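Local coordinates for protein O-phospho-L-seryl-tRNA:Cys-tRNA synthase (Methanocaldococcus jannaschii DSM 2661, PDB 5X6B) that probably converts O-phosphoserine attached to tRNA(Cys) into cysteine, using a pyridoxal phosphate cofactor, to make Cys-tRNA, at residues Pro354-Ile359 with Phe368-Glu373. Numbering follows the deposited sequence.
Sequences PVLDEI and FFFYDE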
loop_
_atom_site.group_PDB
_atom_site.type_symbol
_atom_site.label_atom_id
_atom_site.label_comp_id
_atom_site.label_asym_id
_atom_site.label_seq_id
_atom_site.Cartn_x
_atom_site.Cartn_y
_atom_site.Cartn_z
ATOM N N PRO B 354 -18.163 12.895 -32.690
ATOM C CA PRO B 354 -17.981 13.002 -34.142
ATOM C C PRO B 354 -17.089 14.174 -34.540
ATOM O O PRO B 354 -16.309 14.055 -35.485
ATOM C CB PRO B 354 -19.408 13.211 -34.661
ATOM C CG PRO B 354 -20.292 12.691 -33.586
ATOM C CD PRO B 354 -19.582 13.003 -32.308
ATOM N N VAL B 355 -17.202 15.286 -33.820
ATOM C CA VAL B 355 -16.452 16.494 -34.145
ATOM C C VAL B 355 -14.942 16.254 -34.059
ATOM O O VAL B 355 -14.168 16.869 -34.790
ATOM C CB VAL B 355 -16.860 17.673 -33.220
ATOM C CG1 VAL B 355 -16.581 17.349 -31.757
ATOM C CG2 VAL B 355 -16.164 18.961 -33.638
ATOM N N LEU B 356 -14.525 15.337 -33.191
ATOM C CA LEU B 356 -13.108 15.018 -33.062
ATOM C C LEU B 356 -12.584 14.251 -34.290
ATOM O O LEU B 356 -11.411 14.378 -34.641
ATOM C CB LEU B 356 -12.854 14.228 -31.776
ATOM C CG LEU B 356 -13.194 14.953 -30.467
ATOM C CD1 LEU B 356 -12.799 14.117 -29.262
ATOM C CD2 LEU B 356 -12.523 16.321 -30.409
ATOM N N ASP B 357 -13.455 13.462 -34.926
ATOM C CA ASP B 357 -13.166 12.813 -36.213
ATOM C C ASP B 357 -13.028 13.868 -37.286
ATOM O O ASP B 357 -12.095 13.858 -38.100
ATOM C CB ASP B 357 -14.289 11.858 -36.616
ATOM C CG ASP B 357 -14.239 10.552 -35.884
ATOM O OD1 ASP B 357 -13.137 10.134 -35.460
ATOM O OD2 ASP B 357 -15.324 9.952 -35.735
ATOM N N GLU B 358 -13.997 14.778 -37.270
ATOM C CA GLU B 358 -14.070 15.843 -38.247
ATOM C C GLU B 358 -12.802 16.663 -38.211
ATOM O O GLU B 358 -12.383 17.185 -39.227
ATOM C CB GLU B 358 -15.280 16.742 -37.998
ATOM C CG GLU B 358 -16.617 16.029 -38.005
ATOM C CD GLU B 358 -17.749 16.957 -37.618
ATOM O OE1 GLU B 358 -17.470 18.151 -37.368
ATOM O OE2 GLU B 358 -18.908 16.496 -37.557
ATOM N N ILE B 359 -12.180 16.771 -37.044
ATOM C CA ILE B 359 -10.956 17.548 -36.939
ATOM C C ILE B 359 -9.733 16.690 -37.255
ATOM O O ILE B 359 -8.795 17.157 -37.900
ATOM C CB ILE B 359 -10.809 18.175 -35.545
ATOM C CG1 ILE B 359 -12.006 19.077 -35.253
ATOM C CG2 ILE B 359 -9.531 18.986 -35.466
ATOM C CD1 ILE B 359 -12.087 19.541 -33.821
ATOM N N PHE B 368 -4.114 12.020 -33.351
ATOM C CA PHE B 368 -3.305 12.205 -32.153
ATOM C C PHE B 368 -3.480 13.626 -31.641
ATOM O O PHE B 368 -3.099 13.941 -30.511
ATOM C CB PHE B 368 -1.826 11.928 -32.432
ATOM C CG PHE B 368 -1.484 10.470 -32.521
ATOM C CD1 PHE B 368 -2.309 9.515 -31.957
ATOM C CD2 PHE B 368 -0.331 10.055 -33.167
ATOM C CE1 PHE B 368 -1.994 8.168 -32.039
ATOM C CE2 PHE B 368 -0.011 8.714 -33.252
ATOM C CZ PHE B 368 -0.845 7.769 -32.688
ATOM N N PHE B 369 -4.063 14.473 -32.487
ATOM C CA PHE B 369 -4.163 15.905 -32.226
ATOM C C PHE B 369 -4.814 16.206 -30.880
ATOM O O PHE B 369 -4.378 17.098 -30.159
ATOM C CB PHE B 369 -4.948 16.594 -33.347
ATOM C CG PHE B 369 -6.437 16.579 -33.145
ATOM C CD1 PHE B 369 -7.093 17.685 -32.624
ATOM C CD2 PHE B 369 -7.178 15.450 -33.449
ATOM C CE1 PHE B 369 -8.461 17.669 -32.421
ATOM C CE2 PHE B 369 -8.547 15.429 -33.252
ATOM C CZ PHE B 369 -9.189 16.540 -32.740
ATOM N N PHE B 370 -5.853 15.449 -30.546
ATOM C CA PHE B 370 -6.617 15.698 -29.337
ATOM C C PHE B 370 -5.762 15.387 -28.117
ATOM O O PHE B 370 -5.718 16.164 -27.161
ATOM C CB PHE B 370 -7.902 14.868 -29.338
ATOM C CG PHE B 370 -8.868 15.242 -28.254
ATOM C CD1 PHE B 370 -9.460 16.496 -28.239
ATOM C CD2 PHE B 370 -9.202 14.337 -27.259
ATOM C CE1 PHE B 370 -10.355 16.846 -27.242
ATOM C CE2 PHE B 370 -10.099 14.677 -26.262
ATOM C CZ PHE B 370 -10.676 15.936 -26.253
ATOM N N TYR B 371 -5.063 14.259 -28.169
ATOM C CA TYR B 371 -4.155 13.868 -27.099
ATOM C C TYR B 371 -3.047 14.900 -26.904
ATOM O O TYR B 371 -2.673 15.217 -25.777
ATOM C CB TYR B 371 -3.550 12.497 -27.396
ATOM C CG TYR B 371 -2.575 12.003 -26.352
ATOM C CD1 TYR B 371 -3.014 11.279 -25.252
ATOM C CD2 TYR B 371 -1.210 12.252 -26.474
ATOM C CE1 TYR B 371 -2.125 10.820 -24.298
ATOM C CE2 TYR B 371 -0.315 11.799 -25.526
ATOM C CZ TYR B 371 -0.777 11.082 -24.442
ATOM O OH TYR B 371 0.112 10.626 -23.497
ATOM N N ASP B 372 -2.524 15.423 -28.008
ATOM C CA ASP B 372 -1.422 16.368 -27.946
ATOM C C ASP B 372 -1.910 17.736 -27.475
ATOM O O ASP B 372 -1.206 18.441 -26.745
ATOM C CB ASP B 372 -0.730 16.479 -29.307
ATOM C CG ASP B 372 0.541 17.312 -29.253
ATOM O OD1 ASP B 372 1.534 16.843 -28.654
ATOM O OD2 ASP B 372 0.550 18.429 -29.814
ATOM N N GLU B 373 -3.120 18.102 -27.885
ATOM C CA GLU B 373 -3.704 19.375 -27.480
ATOM C C GLU B 373 -4.063 19.377 -25.996
ATOM O O GLU B 373 -4.090 20.426 -25.360
ATOM C CB GLU B 373 -4.942 19.692 -28.323
ATOM C CG GLU B 373 -4.649 20.175 -29.738
ATOM C CD GLU B 373 -3.806 21.435 -29.774
ATOM O OE1 GLU B 373 -4.073 22.360 -28.977
ATOM O OE2 GLU B 373 -2.873 21.500 -30.603
#
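The Phe369 ring lies between an aliphatic branch from across the contact and its own neighbour in sequence: Ile359 CG2 covers one face, Phe370 CB the opposite one, and the carbonyl O of Leu356 meets the edge near the ring plane. On the Phe370 ring, one face is occupied by Leu356 CD1. These groups join two short helices, 354-360 and 369-375, in the C-terminal part of a fold consistent with the fold-type I pyridoxal phosphate enzymes. Segments 354-359 and 369-373 run almost at right angles (99°), with axes 11.3 Å apart; at this separation the backbones do not touch each other, and apart from the Leu356 carbonyl the helices meet through side chains.

Leucine suits its place because its forked end can lie flat against an aromatic surface. Its CD1 stands 3.9 Å from the centroid of the Phe370 ring, only 3° off the normal, a CH-pi contact almost directly over the centre. The other methyl, CD2, lies over the same face, off toward its rim, 3.8 Å from Phe370 CD1. With CG anti to the backbone N (chi1 -170°), the Phe370 ring is carried toward helix 354-360, and the second torsion turns a face to Leu356. Val413 and Ile412 of helix 399-415 touch Leu356 and Phe370 respectively, continuing the apolar packing onto that helix.

Ile359 crosses Phe369 at about a right angle, and its beta-branched CB and CG2 methyl make the contact: CG2 sits 3.9 Å from the Phe369 centroid, a less centred CH-pi approach, while CB lies near CZ. Phenylalanine fits here since its broad faces accept aliphatic groups and its C-H edge, slightly positive, can meet a carbonyl without a formal hydrogen bond. At that edge, Leu356 O is 3.4 Å from Phe369 CE2 and 3.6 Å from Phe369 CZ.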